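Local atomic coordinates of putative Type I topoisomerase (Deinococcus radiodurans, PDB entry 3M4A), a protein that probably breaks one strand of a DNA duplex and rejoins it without ATP, as in other type IB topoisomerases, thereby relaxing supercoils. Residues L198-F204 with R214-H218; F136-D141 with G151-L155; A263-L267 with F295-L299. One frame throughout, in Å; residues are numbered along the deposited sequence.

Overall arrangement
Contacts 1 and 2 are neighbours within the catalytic core, their centres about 13 Å apart, and they meet directly: residues 214-218 reach with polar side chains toward Asp141, and residues 198-204 pack against 151-155. Contact 3 lies across the molecule, its centre about 44 Å from that of contact 1 and about 33 Å from that of contact 2. Chemistry follows place. Contact 1, partly at the surface, lays arginines of a short hairpin strand on a tryptophan and a proline; contact 2, deeper in the chain, joins two loops mainly through backbone bonds and a packed phenylalanine; contact 3, mostly buried, joins two helices mainly through apolar and aromatic side chains.

Contact 1: L198-F204 with R214-H218; sequences LPGPWLF and RRRIH
Arg216 lays its guanidinium group almost flat on the indole of Trp202, with 14° between the two planes. The stack has two halves. Over the five-membered ring sits the methylene Arg216 CD, 3.5 Å from Trp202 CG, in a CH-pi contact; the cationic end lies over the six-membered ring, whose centroid is 4.1 Å from Arg216 CZ, a cation-pi arrangement. A turn at chi3 (58°) in an otherwise straight arginine chain swings the head across the indole instead of past it. Pro201 CG supports the other face of the indole, while His218 CE1 comes over the far face of the guanidinium, which is thus held between tryptophan and histidine.

Around its edge the cation is fixed by polar partners. Arg216 NE donates to water 1 at 2.9 Å, and this water also sits 2.8 Å from Phe204 O. Arg216 NH2 forms a salt bridge with Asp141 and a hydrogen bond to Ser153 O, so rotation of the group is doubly restrained.

The outer arginine repeats the theme with a proline. With CG anti to the backbone N (chi1 -179°) and a bend at chi3, Arg214 brings one guanidinium face onto the Pro199 ring, Arg214 NH2 lying 3.6 Å from Pro199 CG. Gln205 accepts a hydrogen bond from Arg214 NH1 and also binds Pro199 O, tying the two residues together.

Along the backbone, Ile217 N donates to Phe204 O over 3.0 Å. The pair continues the register of Thr206 with Arg215, and the whole is the base of an antiparallel beta hairpin, strands 205-207 and 214-216, linking helix 186-196 to helix 219-230 in the catalytic core.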
loop_
_atom_site.group_PDB
_atom_site.type_symbol
_atom_site.label_atom_id
_atom_site.label_comp_id
_atom_site.label_asym_id
_atom_site.label_seq_id
_atom_site.Cartn_x
_atom_site.Cartn_y
_atom_site.Cartn_z
ATOM N N LEU A 198 -25.108 7.020 1.110
ATOM C CA LEU A 198 -25.069 8.183 2.001
ATOM C C LEU A 198 -25.237 9.475 1.189
ATOM O O LEU A 198 -24.899 9.506 0.008
ATOM C CB LEU A 198 -23.765 8.209 2.800
ATOM C CG LEU A 198 -23.428 6.949 3.616
ATOM C CD1 LEU A 198 -22.103 7.147 4.309
ATOM C CD2 LEU A 198 -24.510 6.612 4.623
ATOM N N PRO A 199 -25.793 10.541 1.808
ATOM C CA PRO A 199 -25.914 11.813 1.094
ATOM C C PRO A 199 -24.553 12.344 0.624
ATOM O O PRO A 199 -23.564 12.237 1.354
ATOM C CB PRO A 199 -26.537 12.760 2.142
ATOM C CG PRO A 199 -27.121 11.894 3.181
ATOM C CD PRO A 199 -26.319 10.626 3.185
ATOM N N GLY A 200 -24.526 12.901 -0.591
ATOM C CA GLY A 200 -23.297 13.375 -1.231
ATOM C C GLY A 200 -22.893 14.750 -0.729
ATOM O O GLY A 200 -23.489 15.258 0.229
ATOM N N PRO A 201 -21.906 15.385 -1.380
ATOM C CA PRO A 201 -21.171 15.002 -2.586
ATOM C C PRO A 201 -19.926 14.117 -2.386
ATOM O O PRO A 201 -19.391 13.624 -3.370
ATOM C CB PRO A 201 -20.724 16.356 -3.137
ATOM C CG PRO A 201 -20.519 17.185 -1.927
ATOM C CD PRO A 201 -21.469 16.703 -0.883
ATOM N N TRP A 202 -19.483 13.921 -1.147
ATOM C CA TRP A 202 -18.195 13.275 -0.859
ATOM C C TRP A 202 -18.357 11.766 -0.761
ATOM O O TRP A 202 -19.413 11.270 -0.363
ATOM C CB TRP A 202 -17.603 13.816 0.441
ATOM C CG TRP A 202 -17.367 15.282 0.387
ATOM C CD1 TRP A 202 -18.118 16.262 0.990
ATOM C CD2 TRP A 202 -16.340 15.953 -0.337
ATOM N NE1 TRP A 202 -17.605 17.498 0.692
ATOM C CE2 TRP A 202 -16.510 17.339 -0.116
ATOM C CE3 TRP A 202 -15.276 15.521 -1.142
ATOM C CZ2 TRP A 202 -15.668 18.290 -0.672
ATOM C CZ3 TRP A 202 -14.438 16.473 -1.705
ATOM C CH2 TRP A 202 -14.637 17.848 -1.459
ATOM N N LEU A 203 -17.300 11.034 -1.118
ATOM C CA LEU A 203 -17.387 9.583 -1.189
ATOM C C LEU A 203 -17.096 8.904 0.155
ATOM O O LEU A 203 -17.880 8.068 0.608
ATOM C CB LEU A 203 -16.435 9.058 -2.265
ATOM C CG LEU A 203 -16.516 7.555 -2.547
ATOM C CD1 LEU A 203 -17.954 7.068 -2.807
ATOM C CD2 LEU A 203 -15.606 7.216 -3.737
ATOM N N PHE A 204 -15.966 9.251 0.779
ATOM C CA PHE A 204 -15.494 8.524 1.964
ATOM C C PHE A 204 -15.984 9.229 3.209
ATOM O O PHE A 204 -15.426 10.242 3.634
ATOM C CB PHE A 204 -13.972 8.312 1.942
ATOM C CG PHE A 204 -13.537 7.415 0.823
ATOM C CD1 PHE A 204 -12.894 7.927 -0.284
ATOM C CD2 PHE A 204 -13.867 6.053 0.850
ATOM C CE1 PHE A 204 -12.552 7.101 -1.337
ATOM C CE2 PHE A 204 -13.518 5.219 -0.188
ATOM C CZ PHE A 204 -12.869 5.734 -1.283
ATOM N N ARG A 214 -22.805 11.785 10.858
ATOM C CA ARG A 214 -22.061 11.521 9.618
ATOM C C ARG A 214 -20.942 12.543 9.417
ATOM O O ARG A 214 -21.149 13.734 9.632
ATOM C CB ARG A 214 -23.027 11.587 8.432
ATOM C CG ARG A 214 -22.410 11.313 7.058
ATOM C CD ARG A 214 -23.483 11.042 5.994
ATOM N NE ARG A 214 -24.544 12.054 5.960
ATOM C CZ ARG A 214 -24.437 13.265 5.410
ATOM N NH1 ARG A 214 -23.309 13.665 4.840
ATOM N NH2 ARG A 214 -25.466 14.101 5.444
ATOM N N ARG A 215 -19.759 12.077 9.007
ATOM C CA ARG A 215 -18.640 12.964 8.679
ATOM C C ARG A 215 -17.716 12.320 7.652
ATOM O O ARG A 215 -17.789 11.115 7.420
ATOM C CB ARG A 215 -17.838 13.328 9.937
ATOM C CG ARG A 215 -17.194 12.145 10.651
ATOM C CD ARG A 215 -16.383 12.557 11.881
ATOM N NE ARG A 215 -15.731 11.408 12.507
ATOM C CZ ARG A 215 -14.608 10.841 12.063
ATOM N NH1 ARG A 215 -13.994 11.316 10.985
ATOM N NH2 ARG A 215 -14.096 9.799 12.696
ATOM N N ARG A 216 -16.830 13.124 7.074
ATOM C CA ARG A 216 -15.837 12.627 6.127
ATOM C C ARG A 216 -14.627 12.032 6.825
ATOM O O ARG A 216 -14.268 12.438 7.933
ATOM C CB ARG A 216 -15.321 13.760 5.249
ATOM C CG ARG A 216 -16.256 14.234 4.181
ATOM C CD ARG A 216 -15.623 15.379 3.421
ATOM N NE ARG A 216 -14.349 14.964 2.843
ATOM C CZ ARG A 216 -13.376 15.788 2.463
ATOM N NH1 ARG A 216 -13.508 17.109 2.552
ATOM N NH2 ARG A 216 -12.255 15.277 1.980
ATOM N N ILE A 217 -13.971 11.090 6.155
ATOM C CA ILE A 217 -12.607 10.717 6.503
ATOM C C ILE A 217 -11.656 11.593 5.674
ATOM O O ILE A 217 -11.637 11.506 4.441
ATOM C CB ILE A 217 -12.295 9.236 6.190
ATOM C CG1 ILE A 217 -13.264 8.305 6.929
ATOM C CG2 ILE A 217 -10.842 8.925 6.527
ATOM C CD1 ILE A 217 -13.214 8.417 8.462
ATOM N N HIS A 218 -10.886 12.436 6.350
ATOM C CA HIS A 218 -9.908 13.303 5.711
ATOM C C HIS A 218 -8.524 12.659 5.709
ATOM O O HIS A 218 -8.269 11.699 6.431
ATOM C CB HIS A 218 -9.837 14.649 6.451
ATOM C CG HIS A 218 -11.137 15.400 6.476
ATOM N ND1 HIS A 218 -11.439 16.397 5.576
ATOM C CD2 HIS A 218 -12.201 15.317 7.310
ATOM C CE1 HIS A 218 -12.634 16.892 5.852
ATOM N NE2 HIS A 218 -13.121 16.249 6.895
HETATM O O HOH W 1 -13.663 12.168 2.594
#

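Contact 2: F136-D141 with G151-L155; sequences FRVGSD and GLSTL
Val138 O is gripped twice by Ser153, once by its backbone N and once by its hydroxyl, each at 2.8 Å. The two donors approach differently: Ser153 N lies 18° from the carbonyl plane, whereas Ser153 OG comes in from well above it, 38° out. With the hydroxyl between the backbone N and the carbonyl carbon (chi1 70°), OG can reach the same carbonyl as Ser153 N. One residue earlier, Leu152 N makes a nearly straight bond of 2.9 Å to Arg137 O, so consecutive carbonyls of one loop meet consecutive amides of the other.

Next to these bonds, Phe136 receives Leu152 CD1 squarely over the middle of one ring face, 3.7 Å from the centroid, in a CH-pi contact. Leu155 CD1 touches Phe136 CE1 at 4.0 Å, and Thr154 CG2 rests against Asp141 OD1 and Ser140 O. The CA traces come closest at two glycines, with 4.3 Å between Gly139 CA and Gly151 CA.

The second shell sets these groups in place. Gly151 N donates to Thr154 OG1 at 2.9 Å, closing the 151-154 turn from within. Beyond, Phe169 meets the Phe136 ring edge-to-face, Lys181 makes a cation-pi contact with it, and Met127 and Leu131 of helix 120-134 pack against Leu152. Asp141 OD2 is hydrogen-bonded to His218 ND1, and OD1 pairs with Arg216 NH2.

The contact ties together the loops that enter and leave helix 141-147. Its serine hydroxyl gives its proton to Val138 O and accepts one from water 3, which also donates to Asp141 OD1, so the polar network runs on from the loop backbone to a carboxylate already paired with histidine and arginine.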
loop_
_atom_site.group_PDB
_atom_site.type_symbol
_atom_site.label_atom_id
_atom_site.label_comp_id
_atom_site.label_asym_id
_atom_site.label_seq_id
_atom_site.Cartn_x
_atom_site.Cartn_y
_atom_site.Cartn_z
ATOM N N PHE A 136 -3.681 4.392 -5.505
ATOM C CA PHE A 136 -4.075 5.794 -5.349
ATOM C C PHE A 136 -3.038 6.608 -4.566
ATOM O O PHE A 136 -2.323 6.075 -3.705
ATOM C CB PHE A 136 -5.356 5.899 -4.537
ATOM C CG PHE A 136 -6.642 5.613 -5.289
ATOM C CD1 PHE A 136 -7.380 6.642 -5.881
ATOM C CD2 PHE A 136 -7.168 4.328 -5.316
ATOM C CE1 PHE A 136 -8.580 6.377 -6.507
ATOM C CE2 PHE A 136 -8.363 4.048 -5.937
ATOM C CZ PHE A 136 -9.076 5.063 -6.548
ATOM N N ARG A 137 -3.008 7.905 -4.854
ATOM C CA ARG A 137 -2.457 8.895 -3.929
ATOM C C ARG A 137 -3.514 9.217 -2.878
ATOM O O ARG A 137 -4.713 9.140 -3.145
ATOM C CB ARG A 137 -2.102 10.176 -4.685
ATOM C CG ARG A 137 -1.074 10.028 -5.776
ATOM C CD ARG A 137 -0.933 11.366 -6.467
ATOM N NE ARG A 137 0.039 11.414 -7.542
ATOM C CZ ARG A 137 -0.203 11.106 -8.812
ATOM N NH1 ARG A 137 -1.386 10.668 -9.206
ATOM N NH2 ARG A 137 0.767 11.233 -9.697
ATOM N N VAL A 138 -3.095 9.600 -1.677
ATOM C CA VAL A 138 -4.048 9.917 -0.621
ATOM C C VAL A 138 -4.752 11.272 -0.855
ATOM O O VAL A 138 -5.953 11.405 -0.637
ATOM C CB VAL A 138 -3.367 9.891 0.786
ATOM C CG1 VAL A 138 -4.301 10.450 1.839
ATOM C CG2 VAL A 138 -2.918 8.460 1.151
ATOM N N GLY A 139 -3.986 12.262 -1.313
ATOM C CA GLY A 139 -4.509 13.609 -1.541
ATOM C C GLY A 139 -4.633 14.388 -0.247
ATOM O O GLY A 139 -4.320 13.887 0.830
ATOM N N SER A 140 -5.078 15.636 -0.368
ATOM C CA SER A 140 -5.360 16.483 0.804
ATOM C C SER A 140 -6.397 17.546 0.436
ATOM O O SER A 140 -6.488 17.935 -0.725
ATOM C CB SER A 140 -4.080 17.137 1.326
ATOM O OG SER A 140 -3.653 18.204 0.496
ATOM N N ASP A 141 -7.175 17.998 1.421
ATOM C CA ASP A 141 -8.253 18.966 1.193
ATOM C C ASP A 141 -7.727 20.303 0.684
ATOM O O ASP A 141 -8.288 20.883 -0.245
ATOM C CB ASP A 141 -9.045 19.239 2.479
ATOM C CG ASP A 141 -9.994 18.120 2.845
ATOM O OD1 ASP A 141 -9.952 17.055 2.206
ATOM O OD2 ASP A 141 -10.781 18.309 3.797
ATOM N N GLY A 151 -7.529 13.122 -5.128
ATOM C CA GLY A 151 -6.842 11.919 -4.705
ATOM C C GLY A 151 -7.847 11.111 -3.919
ATOM O O GLY A 151 -8.993 11.501 -3.810
ATOM N N LEU A 152 -7.435 10.002 -3.339
ATOM C CA LEU A 152 -8.406 9.105 -2.712
ATOM C C LEU A 152 -9.284 9.805 -1.661
ATOM O O LEU A 152 -10.511 9.653 -1.673
ATOM C CB LEU A 152 -7.685 7.909 -2.100
ATOM C CG LEU A 152 -8.611 6.834 -1.532
ATOM C CD1 LEU A 152 -9.395 6.136 -2.644
ATOM C CD2 LEU A 152 -7.782 5.832 -0.702
ATOM N N SER A 153 -8.665 10.571 -0.765
ATOM C CA SER A 153 -9.385 11.152 0.380
ATOM C C SER A 153 -10.276 12.331 -0.003
ATOM O O SER A 153 -11.105 12.762 0.796
ATOM C CB SER A 153 -8.431 11.537 1.506
ATOM O OG SER A 153 -7.625 12.648 1.178
ATOM N N THR A 154 -10.110 12.838 -1.222
ATOM C CA THR A 154 -10.884 13.960 -1.729
ATOM C C THR A 154 -11.831 13.562 -2.878
ATOM O O THR A 154 -12.418 14.419 -3.528
ATOM C CB THR A 154 -9.929 15.118 -2.127
ATOM O OG1 THR A 154 -8.959 14.663 -3.072
ATOM C CG2 THR A 154 -9.196 15.604 -0.882
ATOM N N LEU A 155 -12.036 12.256 -3.085
ATOM C CA LEU A 155 -12.947 11.814 -4.120
ATOM C C LEU A 155 -14.378 12.180 -3.767
ATOM O O LEU A 155 -14.769 12.194 -2.602
ATOM C CB LEU A 155 -12.902 10.299 -4.374
ATOM C CG LEU A 155 -11.655 9.703 -5.007
ATOM C CD1 LEU A 155 -11.907 8.229 -5.318
ATOM C CD2 LEU A 155 -11.264 10.464 -6.268
HETATM O O HOH W 2 -6.636 15.940 -3.539
HETATM O O HOH W 3 -8.301 14.920 2.737
#

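Contact 3: A263-L267 with F295-L299; sequences AKKVL and FDRYL
Leu267 is the chief bump of this helix pair, its branched end pushed into a hollow formed by Phe295, Tyr298 and Leu299. Leu267 CD2 lies over one face of the phenylalanine, 3.6 Å from Phe295 CD1, a CH-pi contact displaced toward the rim of the ring; the same methyl touches Tyr298 CD2. Its twin, Leu267 CD1, turns to Leu299 CD1 instead.

The tyrosine fills the return groove. With CG anti to the backbone N (chi1 -176°), its ring reaches across between Ala263 and Val266, meeting Ala263 O in plane at its edge. Tyr298 OH nestles in the fork of the valine, 3.4 Å from Val266 CG1, and bonds to Gly255 O. Replacing Tyr298 by alanine would probably open a gap beside Val266 and Leu267 and leave Gly255 O without this donor.

At the other end the small Ala263 makes a dimple for Leu299, with Ala263 CB and Leu299 CD2 3.7 Å apart. Leu251 of helix 235-254 packs against Leu267, Val266 and the rings of Phe295 and Tyr298. The segments run roughly antiparallel (150°), axes 10.4 Å apart: with helix 282-289 between them in the chain and helix 235-254 alongside, helices 260-278 and 292-299 form an antiparallel helix pair.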
loop_
_atom_site.group_PDB
_atom_site.type_symbol
_atom_site.label_atom_id
_atom_site.label_comp_id
_atom_site.label_asym_id
_atom_site.label_seq_id
_atom_site.Cartn_x
_atom_site.Cartn_y
_atom_site.Cartn_z
ATOM N N ALA A 263 14.003 -6.950 -25.917
ATOM C CA ALA A 263 13.616 -6.892 -24.496
ATOM C C ALA A 263 13.494 -5.450 -24.019
ATOM O O ALA A 263 12.575 -5.103 -23.287
ATOM C CB ALA A 263 14.630 -7.653 -23.624
ATOM N N LYS A 264 14.431 -4.602 -24.431
ATOM C CA LYS A 264 14.411 -3.207 -24.011
ATOM C C LYS A 264 13.201 -2.441 -24.565
ATOM O O LYS A 264 12.711 -1.511 -23.924
ATOM C CB LYS A 264 15.725 -2.517 -24.374
ATOM C CG LYS A 264 16.865 -2.913 -23.477
ATOM C CD LYS A 264 18.155 -2.300 -23.960
ATOM C CE LYS A 264 19.307 -2.629 -23.030
ATOM N NZ LYS A 264 20.619 -2.244 -23.640
ATOM N N LYS A 265 12.716 -2.837 -25.739
ATOM C CA LYS A 265 11.479 -2.285 -26.291
ATOM C C LYS A 265 10.282 -2.634 -25.394
ATOM O O LYS A 265 9.376 -1.817 -25.204
ATOM C CB LYS A 265 11.219 -2.836 -27.698
ATOM C CG LYS A 265 9.961 -2.272 -28.370
ATOM C CD LYS A 265 9.295 -3.245 -29.343
ATOM C CE LYS A 265 8.387 -4.254 -28.635
ATOM N NZ LYS A 265 7.218 -3.594 -27.993
ATOM N N VAL A 266 10.265 -3.857 -24.881
ATOM C CA VAL A 266 9.175 -4.283 -23.991
ATOM C C VAL A 266 9.217 -3.457 -22.701
ATOM O O VAL A 266 8.169 -3.048 -22.171
ATOM C CB VAL A 266 9.232 -5.798 -23.653
ATOM C CG1 VAL A 266 8.065 -6.193 -22.718
ATOM C CG2 VAL A 266 9.210 -6.655 -24.930
ATOM N N LEU A 267 10.421 -3.204 -22.201
ATOM C CA LEU A 267 10.586 -2.375 -21.007
ATOM C C LEU A 267 10.020 -0.970 -21.219
ATOM O O LEU A 267 9.401 -0.418 -20.316
ATOM C CB LEU A 267 12.051 -2.307 -20.579
ATOM C CG LEU A 267 12.684 -3.609 -20.080
ATOM C CD1 LEU A 267 14.106 -3.337 -19.619
ATOM C CD2 LEU A 267 11.861 -4.242 -18.950
ATOM N N PHE A 295 13.506 -5.234 -13.853
ATOM C CA PHE A 295 13.995 -5.050 -15.228
ATOM C C PHE A 295 15.283 -5.850 -15.465
ATOM O O PHE A 295 15.418 -6.492 -16.501
ATOM C CB PHE A 295 14.229 -3.562 -15.515
ATOM C CG PHE A 295 12.963 -2.767 -15.736
ATOM C CD1 PHE A 295 11.703 -3.314 -15.502
ATOM C CD2 PHE A 295 13.038 -1.460 -16.180
ATOM C CE1 PHE A 295 10.556 -2.570 -15.721
ATOM C CE2 PHE A 295 11.875 -0.707 -16.398
ATOM C CZ PHE A 295 10.641 -1.277 -16.157
ATOM N N ASP A 296 16.200 -5.825 -14.499
ATOM C CA ASP A 296 17.408 -6.680 -14.541
ATOM C C ASP A 296 17.046 -8.145 -14.772
ATOM O O ASP A 296 17.570 -8.806 -15.677
ATOM C CB ASP A 296 18.222 -6.590 -13.249
ATOM C CG ASP A 296 18.906 -5.249 -13.054
ATOM O OD1 ASP A 296 19.104 -4.488 -14.033
ATOM O OD2 ASP A 296 19.237 -4.965 -11.892
ATOM N N ARG A 297 16.114 -8.665 -13.974
ATOM C CA ARG A 297 15.718 -10.052 -14.146
ATOM C C ARG A 297 15.116 -10.310 -15.521
ATOM O O ARG A 297 15.444 -11.305 -16.180
ATOM C CB ARG A 297 14.779 -10.495 -13.020
ATOM C CG ARG A 297 15.404 -10.447 -11.650
ATOM C CD ARG A 297 16.590 -11.399 -11.438
ATOM N NE ARG A 297 17.074 -11.176 -10.088
ATOM C CZ ARG A 297 17.934 -10.219 -9.733
ATOM N NH1 ARG A 297 18.463 -9.413 -10.651
ATOM N NH2 ARG A 297 18.278 -10.059 -8.467
ATOM N N TYR A 298 14.255 -9.404 -15.985
ATOM C CA TYR A 298 13.655 -9.545 -17.304
ATOM C C TYR A 298 14.717 -9.634 -18.398
ATOM O O TYR A 298 14.628 -10.468 -19.294
ATOM C CB TYR A 298 12.701 -8.380 -17.584
ATOM C CG TYR A 298 11.989 -8.524 -18.900
ATOM C CD1 TYR A 298 10.987 -9.480 -19.067
ATOM C CD2 TYR A 298 12.337 -7.730 -19.997
ATOM C CE1 TYR A 298 10.337 -9.628 -20.277
ATOM C CE2 TYR A 298 11.689 -7.863 -21.211
ATOM C CZ TYR A 298 10.694 -8.810 -21.354
ATOM O OH TYR A 298 10.050 -8.962 -22.562
ATOM N N LEU A 299 15.723 -8.782 -18.307
ATOM C CA LEU A 299 16.813 -8.750 -19.288
ATOM C C LEU A 299 17.674 -10.020 -19.279
ATOM O O LEU A 299 18.308 -10.350 -20.290
ATOM C CB LEU A 299 17.679 -7.504 -19.075
ATOM C CG LEU A 299 16.973 -6.213 -19.497
ATOM C CD1 LEU A 299 17.755 -4.987 -19.061
ATOM C CD2 LEU A 299 16.726 -6.188 -20.983
#